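PDB 1WY2: Xaa-Pro dipeptidase from Pyrococcus horikoshii, which probably splits dipeptides that carry proline at the C-terminal position and a nonpolar residue at the N-terminal position, using two bound metal ions. Local coordinates for residues T183-Y189 and V197-I203; G206-D212 and I224-V230; I243-Q248 and I315-I319; G276-Y280 and G318-P322; R328-T332 and T344-R348. All blocks are in the same frame, centred on the assembly; numbering follows the deposited sequence.

Contact 1. Residues T183-Y189 and V197-I203; sequences TIIASGY and VASDKRI
Lys-201 NZ is gripped by several oxygens: it gives a hydrogen bond of 3.0 Å to Ser-187 OG and another of 3.2 Å to Arg-202 O, and it forms a salt bridge with Asp-207 OD2. The contact lies in the pita-bread fold of the M24 peptidases, where the loop after strand 184-187 returns to the start of that strand and then runs beside it in the same direction. A lysine suits the spot because its chain is long enough to lie alongside the strand end. It runs extended through CD and bends only at its last torsion (-60°), which swings NZ toward the serine hydroxyl. On the way, CE comes to 3.5 Å from Tyr-189 CE1, the two side chains sliding past each other in opposite directions. Ser-187 OG is also bonded to Glu-160 OE2, so a small hydroxyl serves both an ammonium and a carboxylate. The same glutamate bonds Ser-199 OG through its other oxygen. Ser-199 OG in turn accepts from Lys-201 N at 3.2 Å, an ST turn that bends the loop just ahead of the lysine.

Toward the start of both segments the contact is apolar. Ala-198 CB lies 3.8 Å from Ile-185 CB, small enough to let the loop come close, and helix 160-173 covers this pair. Ile-184 sets CG1 over the backbone of Val-197, while its side chain also touches the metal ligand Asp-212. The loop is pinned at this end by Ala-198 N, which points almost straight (174°) at Thr-183 O, 3.1 Å away and in the plane of that carbonyl.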
# COMPACT_ATOMS: atom_id res chain seq x y z
N THR A 183 -11.95 -1.30 2.35
CA THR A 183 -13.33 -0.97 2.70
C THR A 183 -13.74 -1.41 4.09
O THR A 183 -13.55 -2.57 4.48
CB THR A 183 -14.32 -1.55 1.68
OG1 THR A 183 -14.06 -0.97 0.40
CG2 THR A 183 -15.76 -1.26 2.09
N ILE A 184 -14.34 -0.48 4.83
CA ILE A 184 -14.81 -0.74 6.17
C ILE A 184 -16.32 -0.94 6.17
O ILE A 184 -17.07 -0.07 5.76
CB ILE A 184 -14.47 0.44 7.11
CG1 ILE A 184 -12.96 0.47 7.37
CG2 ILE A 184 -15.25 0.33 8.42
CD1 ILE A 184 -12.47 1.75 7.99
N ILE A 185 -16.74 -2.13 6.59
CA ILE A 185 -18.15 -2.47 6.74
C ILE A 185 -18.13 -3.07 8.13
O ILE A 185 -17.83 -4.26 8.30
CB ILE A 185 -18.63 -3.55 5.74
CG1 ILE A 185 -18.42 -3.08 4.29
CG2 ILE A 185 -20.11 -3.84 5.98
CD1 ILE A 185 -19.23 -1.86 3.90
N ALA A 186 -18.40 -2.24 9.14
CA ALA A 186 -18.36 -2.66 10.53
C ALA A 186 -19.75 -2.68 11.17
O ALA A 186 -20.35 -1.62 11.40
CB ALA A 186 -17.44 -1.73 11.31
N SER A 187 -20.24 -3.88 11.46
CA SER A 187 -21.58 -4.04 12.03
C SER A 187 -21.60 -4.48 13.49
O SER A 187 -20.70 -5.17 13.96
CB SER A 187 -22.37 -5.05 11.19
OG SER A 187 -21.78 -6.34 11.26
N GLY A 188 -22.66 -4.08 14.19
CA GLY A 188 -22.80 -4.44 15.59
C GLY A 188 -21.63 -3.96 16.42
O GLY A 188 -21.20 -2.82 16.30
N TYR A 189 -21.10 -4.84 17.27
CA TYR A 189 -19.98 -4.47 18.12
C TYR A 189 -18.78 -3.98 17.30
O TYR A 189 -17.94 -3.24 17.81
CB TYR A 189 -19.55 -5.64 19.02
CG TYR A 189 -18.87 -6.77 18.28
CD1 TYR A 189 -19.62 -7.73 17.60
CD2 TYR A 189 -17.48 -6.87 18.25
CE1 TYR A 189 -18.99 -8.77 16.90
CE2 TYR A 189 -16.85 -7.89 17.55
CZ TYR A 189 -17.61 -8.84 16.88
OH TYR A 189 -16.98 -9.84 16.18
N VAL A 197 -12.18 -2.94 9.32
CA VAL A 197 -12.27 -3.42 7.95
C VAL A 197 -13.25 -4.59 7.86
O VAL A 197 -13.32 -5.42 8.76
CB VAL A 197 -10.87 -3.85 7.44
CG1 VAL A 197 -10.98 -4.45 6.05
CG2 VAL A 197 -9.95 -2.64 7.41
N ALA A 198 -14.01 -4.63 6.77
CA ALA A 198 -15.00 -5.69 6.56
C ALA A 198 -14.44 -7.06 6.91
O ALA A 198 -13.35 -7.42 6.48
CB ALA A 198 -15.48 -5.67 5.11
N SER A 199 -15.21 -7.83 7.69
CA SER A 199 -14.77 -9.16 8.12
C SER A 199 -15.77 -10.26 7.78
O SER A 199 -16.71 -10.05 7.01
CB SER A 199 -14.53 -9.15 9.63
OG SER A 199 -15.76 -9.12 10.34
N ASP A 200 -15.56 -11.44 8.35
CA ASP A 200 -16.45 -12.57 8.09
C ASP A 200 -17.72 -12.52 8.92
O ASP A 200 -18.62 -13.34 8.74
CB ASP A 200 -15.71 -13.89 8.33
CG ASP A 200 -14.64 -14.15 7.30
OD1 ASP A 200 -14.97 -14.15 6.09
OD2 ASP A 200 -13.47 -14.36 7.69
N LYS A 201 -17.79 -11.56 9.84
CA LYS A 201 -18.97 -11.42 10.69
C LYS A 201 -20.21 -11.19 9.84
O LYS A 201 -20.17 -10.46 8.85
CB LYS A 201 -18.81 -10.23 11.64
CG LYS A 201 -20.06 -9.95 12.48
CD LYS A 201 -19.91 -8.70 13.34
CE LYS A 201 -21.14 -8.47 14.20
NZ LYS A 201 -22.39 -8.28 13.41
N ARG A 202 -21.32 -11.82 10.22
CA ARG A 202 -22.55 -11.63 9.48
C ARG A 202 -23.37 -10.55 10.17
O ARG A 202 -23.43 -10.48 11.40
CB ARG A 202 -23.34 -12.94 9.39
CG ARG A 202 -22.72 -13.92 8.39
CD ARG A 202 -23.54 -15.18 8.20
NE ARG A 202 -22.91 -16.08 7.25
CZ ARG A 202 -22.86 -15.89 5.93
NH1 ARG A 202 -23.42 -14.81 5.39
NH2 ARG A 202 -22.25 -16.77 5.15
N ILE A 203 -23.99 -9.70 9.36
CA ILE A 203 -24.81 -8.61 9.86
C ILE A 203 -26.12 -9.12 10.47
O ILE A 203 -26.75 -10.03 9.94
CB ILE A 203 -25.09 -7.62 8.71
CG1 ILE A 203 -23.76 -7.07 8.19
CG2 ILE A 203 -26.00 -6.49 9.18
CD1 ILE A 203 -23.87 -6.28 6.91

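Contact 2. Residues G206-D212 and I224-V230; sequences GDLVVID and ITRTIVV. With ZN (zinc ion), chain D.
Asp-212 and Thr-225 face each other at the metal end of a beta hairpin whose strands run antiparallel, 159° apart in direction. From the aspartate backbone, CB passes 3.3 Å from Thr-225 OG1. CG then stands anti to the backbone N (chi1 -167°), which carries the carboxylate to the zinc ion. OD1 binds the metal closely at 2.0 Å, OD2 much more loosely at 2.7 Å, and OD2 also makes a salt bridge with Arg-328 NH2. Asp-223 and Glu-330 share this zinc. Thr-225 OG1 is bonded to Glu-330 OE1, so the threonine is a second-shell residue holding another ligand of the same ion.

Farther along the hairpin from the zinc, Val-209 pairs with Ile-228 and Ile-211 with Arg-226 as hydrogen-bonded pairs, exemplified by Val-209 N to Ile-228 O at 2.8 Å. Beta-branched residues suit such extended backbone, and their branches pack against one another on the two faces of the sheet. On the face of Asp-212, Val-210 CG1 meets Thr-225 CG2 at 3.6 Å and Leu-208 CD2 meets Val-229 CG2 at 3.5 Å. On the other face Val-209 CG2 rests against Val-230 CG2. Arg-226 reaches away to Asp-331, its guanidinium having Ile-224 CD1 over one face.

With zinc held mainly by OD1 and the guanidinium of Arg-328 on OD2, the carboxylate probably has little freedom to turn, and the two cations are likely to stabilise its negative charge.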
# COMPACT_ATOMS: atom_id res chain seq x y z
N GLY A 206 -30.88 -4.92 13.78
CA GLY A 206 -30.67 -4.10 14.97
C GLY A 206 -29.23 -3.61 15.04
O GLY A 206 -28.86 -2.86 15.93
N ASP A 207 -28.42 -4.05 14.08
CA ASP A 207 -27.01 -3.68 14.01
C ASP A 207 -26.76 -2.27 13.48
O ASP A 207 -27.39 -1.85 12.51
CB ASP A 207 -26.24 -4.63 13.08
CG ASP A 207 -25.68 -5.84 13.78
OD1 ASP A 207 -25.95 -6.03 14.99
OD2 ASP A 207 -24.95 -6.60 13.11
N LEU A 208 -25.83 -1.56 14.11
CA LEU A 208 -25.41 -0.26 13.60
C LEU A 208 -24.37 -0.74 12.60
O LEU A 208 -23.65 -1.70 12.87
CB LEU A 208 -24.70 0.57 14.68
CG LEU A 208 -25.51 1.58 15.48
CD1 LEU A 208 -24.71 2.04 16.68
CD2 LEU A 208 -25.87 2.77 14.59
N VAL A 209 -24.29 -0.11 11.43
CA VAL A 209 -23.31 -0.52 10.44
C VAL A 209 -22.60 0.71 9.90
O VAL A 209 -23.23 1.60 9.31
CB VAL A 209 -23.95 -1.28 9.25
CG1 VAL A 209 -22.85 -1.84 8.34
CG2 VAL A 209 -24.85 -2.40 9.76
N VAL A 210 -21.29 0.77 10.12
CA VAL A 210 -20.49 1.89 9.63
C VAL A 210 -19.91 1.48 8.28
O VAL A 210 -19.33 0.40 8.16
CB VAL A 210 -19.34 2.22 10.62
CG1 VAL A 210 -18.47 3.35 10.06
CG2 VAL A 210 -19.91 2.62 11.97
N ILE A 211 -20.11 2.33 7.28
CA ILE A 211 -19.63 2.08 5.92
C ILE A 211 -18.65 3.19 5.56
O ILE A 211 -19.05 4.33 5.32
CB ILE A 211 -20.81 2.11 4.92
CG1 ILE A 211 -21.89 1.12 5.38
CG2 ILE A 211 -20.32 1.75 3.52
CD1 ILE A 211 -23.25 1.36 4.73
N ASP A 212 -17.36 2.86 5.52
CA ASP A 212 -16.31 3.83 5.20
C ASP A 212 -15.56 3.28 3.99
O ASP A 212 -14.94 2.21 4.06
CB ASP A 212 -15.36 3.98 6.40
CG ASP A 212 -14.44 5.19 6.29
OD1 ASP A 212 -14.21 5.69 5.17
OD2 ASP A 212 -13.93 5.62 7.34
N ILE A 224 -15.55 8.59 2.13
CA ILE A 224 -16.89 8.83 2.66
C ILE A 224 -17.29 7.78 3.69
O ILE A 224 -16.88 6.62 3.59
CB ILE A 224 -17.93 8.82 1.50
CG1 ILE A 224 -19.32 9.20 2.02
CG2 ILE A 224 -17.98 7.44 0.85
CD1 ILE A 224 -20.40 9.23 0.93
N THR A 225 -18.05 8.19 4.70
CA THR A 225 -18.54 7.27 5.72
C THR A 225 -20.00 7.58 6.03
O THR A 225 -20.36 8.74 6.26
CB THR A 225 -17.79 7.37 7.07
OG1 THR A 225 -16.39 7.10 6.89
CG2 THR A 225 -18.35 6.34 8.06
N ARG A 226 -20.83 6.56 6.02
CA ARG A 226 -22.23 6.72 6.38
C ARG A 226 -22.53 5.59 7.35
O ARG A 226 -21.99 4.49 7.24
CB ARG A 226 -23.15 6.60 5.16
CG ARG A 226 -23.07 7.79 4.21
CD ARG A 226 -23.64 9.06 4.84
NE ARG A 226 -23.54 10.19 3.92
CZ ARG A 226 -22.45 10.95 3.79
NH1 ARG A 226 -21.37 10.71 4.52
NH2 ARG A 226 -22.44 11.93 2.90
N THR A 227 -23.39 5.86 8.33
CA THR A 227 -23.76 4.83 9.29
C THR A 227 -25.26 4.62 9.18
O THR A 227 -26.01 5.59 9.07
CB THR A 227 -23.40 5.26 10.73
OG1 THR A 227 -21.98 5.42 10.85
CG2 THR A 227 -23.87 4.21 11.74
N ILE A 228 -25.67 3.36 9.20
CA ILE A 228 -27.09 3.02 9.12
C ILE A 228 -27.40 2.01 10.22
O ILE A 228 -26.51 1.59 10.96
CB ILE A 228 -27.46 2.38 7.75
CG1 ILE A 228 -26.70 1.07 7.56
CG2 ILE A 228 -27.15 3.35 6.61
CD1 ILE A 228 -27.08 0.31 6.30
N VAL A 229 -28.67 1.64 10.33
CA VAL A 229 -29.09 0.64 11.30
C VAL A 229 -29.96 -0.33 10.53
O VAL A 229 -30.80 0.08 9.73
CB VAL A 229 -29.92 1.23 12.46
CG1 VAL A 229 -30.46 0.10 13.33
CG2 VAL A 229 -29.07 2.17 13.30
N VAL A 230 -29.74 -1.62 10.75
CA VAL A 230 -30.53 -2.64 10.07
C VAL A 230 -31.79 -2.82 10.91
O VAL A 230 -31.75 -3.40 11.99
CB VAL A 230 -29.76 -3.98 9.99
CG1 VAL A 230 -30.61 -5.02 9.27
CG2 VAL A 230 -28.45 -3.77 9.25
ZN ZN D . -13.19 7.39 5.49

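Contact 3. Residues I243-Q248 and I315-I319; sequences IVLEAQ and IEPGI. With ZN (zinc ion), chain E.
The dinuclear metal site has its backing here: Val-244 and Gln-248, on helix 235-254, press against Pro-317, the neighbour of the ligand Glu-316. Glu-316 itself points away from the helix and binds zinc through OE2 at 2.2 Å, beside Asp-223, His-287 and Glu-330. Pro-317 meets the helix with its ring. Gln-248 crosses it at about a right angle, its CG 3.6 Å from Pro-317 CD. The glutamine then bends sharply at its second torsion (-91°), which brings the amide round to strand 312-321. NE2 makes a weak hydrogen bond to Ile-315 O, 3.5 Å long, but its stronger partner is Asp-331 OD2. An amide suits this buried place, since it can satisfy polar atoms without adding charge.

In the pita-bread fold, helices cover the outer side of the curved sheets while metal ligands line the inner side, and residues 315-319 show both aspects. Val-244 fits with its two branches: CG1 lies 3.4 Å from Pro-317 O, and CG2 packs 3.7 Å from Ile-319 CG1. Putting an alanine here removes both methyls and would probably open a gap between the helix and the Pro-317 to Ile-319 backbone. Gly-318 comes close to Val-244 CG2 with its CA alone; a CB on it would point away from the helix and run into Tyr-320 OH. One residue before Val-244, Ile-243 CG2 reaches Ile-319 CD1 at 3.8 Å.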
# COMPACT_ATOMS: atom_id res chain seq x y z
N ILE A 243 -25.99 12.94 17.81
CA ILE A 243 -24.87 13.76 18.28
C ILE A 243 -23.78 13.86 17.21
O ILE A 243 -23.26 14.94 16.94
CB ILE A 243 -24.27 13.17 19.57
CG1 ILE A 243 -25.31 13.25 20.70
CG2 ILE A 243 -23.00 13.92 19.96
CD1 ILE A 243 -24.89 12.56 21.98
N VAL A 244 -23.43 12.74 16.60
CA VAL A 244 -22.41 12.75 15.55
C VAL A 244 -22.90 13.57 14.35
O VAL A 244 -22.15 14.34 13.76
CB VAL A 244 -22.05 11.32 15.09
CG1 VAL A 244 -21.10 11.37 13.89
CG2 VAL A 244 -21.38 10.57 16.24
N LEU A 245 -24.18 13.40 14.00
CA LEU A 245 -24.76 14.13 12.88
C LEU A 245 -24.71 15.64 13.14
O LEU A 245 -24.37 16.42 12.26
CB LEU A 245 -26.22 13.71 12.68
CG LEU A 245 -26.97 14.41 11.54
CD1 LEU A 245 -26.34 14.05 10.20
CD2 LEU A 245 -28.43 14.00 11.56
N GLU A 246 -25.04 16.04 14.37
CA GLU A 246 -25.03 17.45 14.73
C GLU A 246 -23.61 18.02 14.63
O GLU A 246 -23.41 19.10 14.09
CB GLU A 246 -25.54 17.62 16.16
CG GLU A 246 -25.63 19.07 16.61
CD GLU A 246 -25.89 19.19 18.10
OE1 GLU A 246 -26.46 18.25 18.68
OE2 GLU A 246 -25.53 20.24 18.68
N ALA A 247 -22.65 17.28 15.17
CA ALA A 247 -21.25 17.71 15.15
C ALA A 247 -20.71 17.79 13.73
O ALA A 247 -20.00 18.74 13.38
CB ALA A 247 -20.40 16.75 15.98
N GLN A 248 -21.04 16.80 12.90
CA GLN A 248 -20.55 16.79 11.52
C GLN A 248 -21.14 17.96 10.74
O GLN A 248 -20.42 18.67 10.04
CB GLN A 248 -20.91 15.46 10.85
CG GLN A 248 -20.05 15.08 9.63
CD GLN A 248 -20.62 15.59 8.32
OE1 GLN A 248 -21.72 16.12 8.27
NE2 GLN A 248 -19.86 15.42 7.25
N ILE A 315 -14.36 15.66 6.92
CA ILE A 315 -14.95 16.08 8.19
C ILE A 315 -15.62 14.79 8.62
O ILE A 315 -16.64 14.39 8.06
CB ILE A 315 -16.00 17.20 7.99
CG1 ILE A 315 -15.34 18.44 7.39
CG2 ILE A 315 -16.65 17.56 9.33
CD1 ILE A 315 -14.26 19.06 8.26
N GLU A 316 -15.05 14.12 9.62
CA GLU A 316 -15.59 12.84 10.03
C GLU A 316 -15.59 12.53 11.52
O GLU A 316 -14.86 11.65 11.99
CB GLU A 316 -14.84 11.72 9.29
CG GLU A 316 -13.32 11.77 9.47
CD GLU A 316 -12.61 10.70 8.66
OE1 GLU A 316 -13.01 9.52 8.75
OE2 GLU A 316 -11.65 11.03 7.93
N PRO A 317 -16.43 13.23 12.29
CA PRO A 317 -16.48 12.96 13.73
C PRO A 317 -17.12 11.60 13.95
O PRO A 317 -17.82 11.08 13.08
CB PRO A 317 -17.33 14.11 14.26
CG PRO A 317 -18.31 14.32 13.14
CD PRO A 317 -17.42 14.26 11.91
N GLY A 318 -16.87 11.01 15.11
CA GLY A 318 -17.45 9.72 15.42
C GLY A 318 -17.46 9.47 16.91
O GLY A 318 -16.74 10.13 17.66
N ILE A 319 -18.29 8.53 17.34
CA ILE A 319 -18.39 8.13 18.74
C ILE A 319 -18.36 6.61 18.75
O ILE A 319 -19.17 5.97 18.08
CB ILE A 319 -19.69 8.62 19.39
CG1 ILE A 319 -19.67 10.15 19.51
CG2 ILE A 319 -19.88 7.97 20.76
CD1 ILE A 319 -20.95 10.73 20.08
ZN ZN E . -11.23 9.78 6.13

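Contact 4. Residues G276-Y280 and G318-P322; sequences GYGEY and GIYIP
Tyr-280 turns one face of its ring to Ile-321, whose CD1 sits 4.1 Å from the ring centroid and 22° off the normal, a CH-pi contact. The loop leaving helix 261-274 thus lies against the end of strand 312-321 in the pita-bread domain. Gly-276 ends the helix in a Schellman motif, and in the loop beyond it the CB atoms of Tyr-277 and Tyr-280 point toward the strand. The isoleucine reaches the ring because its chain is folded at both torsions (chi1 -49°, chi2 -58°), bringing Ile-321 CD1 round to Tyr-280 and also within 4.0 Å of Tyr-277 CE1.

Both tyrosines also cross a neighbour at about a right angle. Tyr-277 lays CB and the base of its ring on Ile-319 CD1, while its hydroxyl goes on to Glu-239. Tyr-280 crosses Pro-322, Tyr-280 CE1 being 3.8 Å from Pro-322 CD; Pro-322 also packs on Glu-62 of the second subunit. A flat ring at Tyr-280 suits the place because its face can take the methyl of Ile-321.

Tyr-320 sends its hydroxyl to His-283 and Arg-328. Its backbone fastens the loop: Tyr-320 N donates to Tyr-280 O at 3.0 Å, and that same oxygen lies 3.3 Å from Tyr-320 CD1.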
# COMPACT_ATOMS: atom_id res chain seq x y z
N GLY A 276 -20.87 14.72 26.87
CA GLY A 276 -20.19 13.77 27.74
C GLY A 276 -19.57 12.57 27.04
O GLY A 276 -19.17 11.61 27.70
N TYR A 277 -19.47 12.64 25.71
CA TYR A 277 -18.90 11.54 24.92
C TYR A 277 -17.49 11.85 24.41
O TYR A 277 -16.98 11.15 23.53
CB TYR A 277 -19.81 11.23 23.73
CG TYR A 277 -21.06 10.46 24.08
CD1 TYR A 277 -21.01 9.09 24.35
CD2 TYR A 277 -22.30 11.10 24.14
CE1 TYR A 277 -22.16 8.37 24.66
CE2 TYR A 277 -23.46 10.39 24.46
CZ TYR A 277 -23.38 9.02 24.72
OH TYR A 277 -24.52 8.31 25.03
N GLY A 278 -16.86 12.88 24.95
CA GLY A 278 -15.53 13.26 24.50
C GLY A 278 -14.48 12.16 24.48
O GLY A 278 -13.67 12.08 23.55
N GLU A 279 -14.50 11.30 25.49
CA GLU A 279 -13.54 10.21 25.59
C GLU A 279 -13.74 9.17 24.48
O GLU A 279 -12.82 8.40 24.17
CB GLU A 279 -13.68 9.53 26.96
CG GLU A 279 -12.89 8.24 27.13
CD GLU A 279 -13.25 7.50 28.41
OE1 GLU A 279 -12.69 6.41 28.65
OE2 GLU A 279 -14.10 8.01 29.18
N TYR A 280 -14.92 9.17 23.87
CA TYR A 280 -15.24 8.20 22.83
C TYR A 280 -15.07 8.68 21.38
O TYR A 280 -15.36 7.94 20.44
CB TYR A 280 -16.64 7.65 23.08
CG TYR A 280 -16.74 6.96 24.44
CD1 TYR A 280 -16.03 5.79 24.69
CD2 TYR A 280 -17.47 7.52 25.48
CE1 TYR A 280 -16.05 5.19 25.95
CE2 TYR A 280 -17.50 6.93 26.75
CZ TYR A 280 -16.78 5.76 26.97
OH TYR A 280 -16.78 5.17 28.22
N GLY A 318 -16.87 11.01 15.11
CA GLY A 318 -17.45 9.72 15.42
C GLY A 318 -17.46 9.47 16.91
O GLY A 318 -16.74 10.13 17.66
N ILE A 319 -18.29 8.53 17.34
CA ILE A 319 -18.39 8.13 18.74
C ILE A 319 -18.36 6.61 18.75
O ILE A 319 -19.17 5.97 18.08
CB ILE A 319 -19.69 8.62 19.39
CG1 ILE A 319 -19.67 10.15 19.51
CG2 ILE A 319 -19.88 7.97 20.76
CD1 ILE A 319 -20.95 10.73 20.08
N TYR A 320 -17.43 6.04 19.50
CA TYR A 320 -17.29 4.59 19.56
C TYR A 320 -17.36 4.08 20.98
O TYR A 320 -16.53 4.44 21.82
CB TYR A 320 -15.96 4.19 18.91
CG TYR A 320 -15.72 4.94 17.63
CD1 TYR A 320 -15.07 6.18 17.63
CD2 TYR A 320 -16.22 4.47 16.41
CE1 TYR A 320 -14.92 6.92 16.46
CE2 TYR A 320 -16.08 5.21 15.24
CZ TYR A 320 -15.43 6.43 15.28
OH TYR A 320 -15.30 7.17 14.12
N ILE A 321 -18.37 3.26 21.25
CA ILE A 321 -18.59 2.68 22.58
C ILE A 321 -18.10 1.23 22.56
O ILE A 321 -18.71 0.37 21.93
CB ILE A 321 -20.10 2.69 22.94
CG1 ILE A 321 -20.69 4.08 22.67
CG2 ILE A 321 -20.29 2.31 24.40
CD1 ILE A 321 -20.01 5.21 23.43
N PRO A 322 -16.98 0.96 23.25
CA PRO A 322 -16.30 -0.33 23.24
C PRO A 322 -17.27 -1.51 23.40
O PRO A 322 -18.06 -1.58 24.33
CB PRO A 322 -15.29 -0.33 24.39
CG PRO A 322 -14.99 1.13 24.73
CD PRO A 322 -16.20 1.90 24.03

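Contact 5. Residues R328-T332 and T344-R348; sequences RIEDT and TKTER. With ZN (zinc ion), chain D; ZN (zinc ion), chain E.
Asp-331 and Thr-344 bring their CA atoms to 5.6 Å, and from there the C-terminal loop bows outward and returns to Ile-329 at Arg-348. Thr-344 OG1 is the joining atom. It donates to Asp-331 OD1 at 2.7 Å, reaching the oxygen on its anti side and 23° out of the carboxylate plane, and it accepts from Thr-332 N at 3.0 Å. The hydroxyl sits between its own backbone N and carbonyl carbon (chi1 44°), which turns it to the strand. A valine in its place is likely to leave Thr-332 N without this acceptor and Asp-331 OD1 with one donor fewer.

Asp-331 suits its position because cations surround it: besides Arg-226, Arg-342 makes a salt bridge with OD2. The link from OD2 to Arg-348 NH1 is long, 3.7 Å, with the planes 60° apart and no N-H aimed at the oxygen. Arg-348 NH1 is instead hydrogen-bonded to Gln-248, while its CG packs 3.9 Å from Ile-329 CG2.

Between these anchored residues Glu-330 extends the opposite way, OE1 on one zinc at 2.0 Å and OE2 on the other at 2.1 Å. Such a bridging carboxylate is characteristic of the dinuclear metal site of the M24 peptidases.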
# COMPACT_ATOMS: atom_id res chain seq x y z
N ARG A 328 -20.12 6.97 12.73
CA ARG A 328 -19.24 7.92 12.07
C ARG A 328 -19.92 8.41 10.80
O ARG A 328 -20.53 7.63 10.07
CB ARG A 328 -17.87 7.30 11.70
CG ARG A 328 -16.97 8.30 10.94
CD ARG A 328 -15.49 7.88 10.87
NE ARG A 328 -15.24 6.67 10.09
CZ ARG A 328 -15.10 5.45 10.62
NH1 ARG A 328 -15.19 5.27 11.93
NH2 ARG A 328 -14.84 4.41 9.83
N ILE A 329 -19.83 9.71 10.56
CA ILE A 329 -20.40 10.32 9.37
C ILE A 329 -19.27 11.17 8.79
O ILE A 329 -18.76 12.07 9.46
CB ILE A 329 -21.62 11.20 9.71
CG1 ILE A 329 -22.70 10.32 10.34
CG2 ILE A 329 -22.14 11.88 8.45
CD1 ILE A 329 -23.91 11.08 10.85
N GLU A 330 -18.87 10.85 7.56
CA GLU A 330 -17.76 11.53 6.91
C GLU A 330 -18.03 12.01 5.49
O GLU A 330 -18.61 11.29 4.68
CB GLU A 330 -16.55 10.58 6.88
CG GLU A 330 -15.46 10.98 5.89
CD GLU A 330 -14.30 10.01 5.86
OE1 GLU A 330 -14.54 8.79 5.96
OE2 GLU A 330 -13.15 10.47 5.71
N ASP A 331 -17.60 13.24 5.21
CA ASP A 331 -17.72 13.83 3.88
C ASP A 331 -16.35 14.33 3.46
O ASP A 331 -15.52 14.65 4.30
CB ASP A 331 -18.64 15.07 3.88
CG ASP A 331 -20.11 14.74 3.78
OD1 ASP A 331 -20.47 13.87 2.97
OD2 ASP A 331 -20.90 15.37 4.51
N THR A 332 -16.12 14.38 2.15
CA THR A 332 -14.88 14.95 1.63
C THR A 332 -15.41 16.31 1.19
O THR A 332 -16.44 16.38 0.52
CB THR A 332 -14.35 14.20 0.40
OG1 THR A 332 -13.83 12.93 0.81
CG2 THR A 332 -13.22 15.00 -0.27
N THR A 344 -18.76 14.84 -1.55
CA THR A 344 -19.52 13.61 -1.39
C THR A 344 -20.92 14.15 -1.08
O THR A 344 -21.07 15.01 -0.22
CB THR A 344 -18.98 12.75 -0.23
OG1 THR A 344 -18.71 13.57 0.91
CG2 THR A 344 -17.72 12.03 -0.65
N LYS A 345 -21.93 13.65 -1.78
CA LYS A 345 -23.28 14.19 -1.62
C LYS A 345 -24.36 13.27 -1.06
O LYS A 345 -25.52 13.67 -0.94
CB LYS A 345 -23.73 14.75 -2.97
CG LYS A 345 -22.71 15.70 -3.59
CD LYS A 345 -23.03 16.02 -5.04
CE LYS A 345 -21.92 16.86 -5.67
NZ LYS A 345 -22.18 17.15 -7.11
N THR A 346 -24.00 12.04 -0.72
CA THR A 346 -24.98 11.09 -0.18
C THR A 346 -25.65 11.65 1.07
O THR A 346 -25.01 12.31 1.88
CB THR A 346 -24.31 9.75 0.17
OG1 THR A 346 -23.82 9.14 -1.03
CG2 THR A 346 -25.31 8.82 0.84
N GLU A 347 -26.95 11.37 1.22
CA GLU A 347 -27.69 11.83 2.39
C GLU A 347 -26.99 11.38 3.67
O GLU A 347 -26.46 10.28 3.74
CB GLU A 347 -29.12 11.27 2.36
CG GLU A 347 -29.92 11.54 3.63
CD GLU A 347 -30.16 13.02 3.88
OE1 GLU A 347 -29.89 13.48 5.01
OE2 GLU A 347 -30.61 13.72 2.95
N ARG A 348 -27.00 12.24 4.68
CA ARG A 348 -26.35 11.93 5.94
C ARG A 348 -27.31 11.41 7.01
O ARG A 348 -26.93 10.61 7.86
CB ARG A 348 -25.61 13.16 6.46
CG ARG A 348 -24.36 13.50 5.67
CD ARG A 348 -23.82 14.86 6.04
NE ARG A 348 -24.62 15.94 5.47
CZ ARG A 348 -24.33 17.23 5.61
NH1 ARG A 348 -23.26 17.60 6.31
NH2 ARG A 348 -25.09 18.16 5.04
ZN ZN D . -13.19 7.39 5.49
ZN ZN E . -11.23 9.78 6.13

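Along the chain, contact 1 comes first, closing the short loop after strand 184-187. Contact 2 follows in series with the hairpin of strands 208-217 and 220-229, and Ile-184 N to Asp-212 O joins the two in one sheet. Contact 3 closes a much longer loop, from helix 235-254 to strand 312-321. Contact 4 opens within that loop and ends on the same strand, sharing Gly-318 and Ile-319. Contact 5 comes last, bringing the C-terminal segment back onto strand 325-336, next to the strand used by contacts 3 and 4. The two sheets meet around the metals, where the ligands of contacts 2, 3 and 5 converge on the zinc pair.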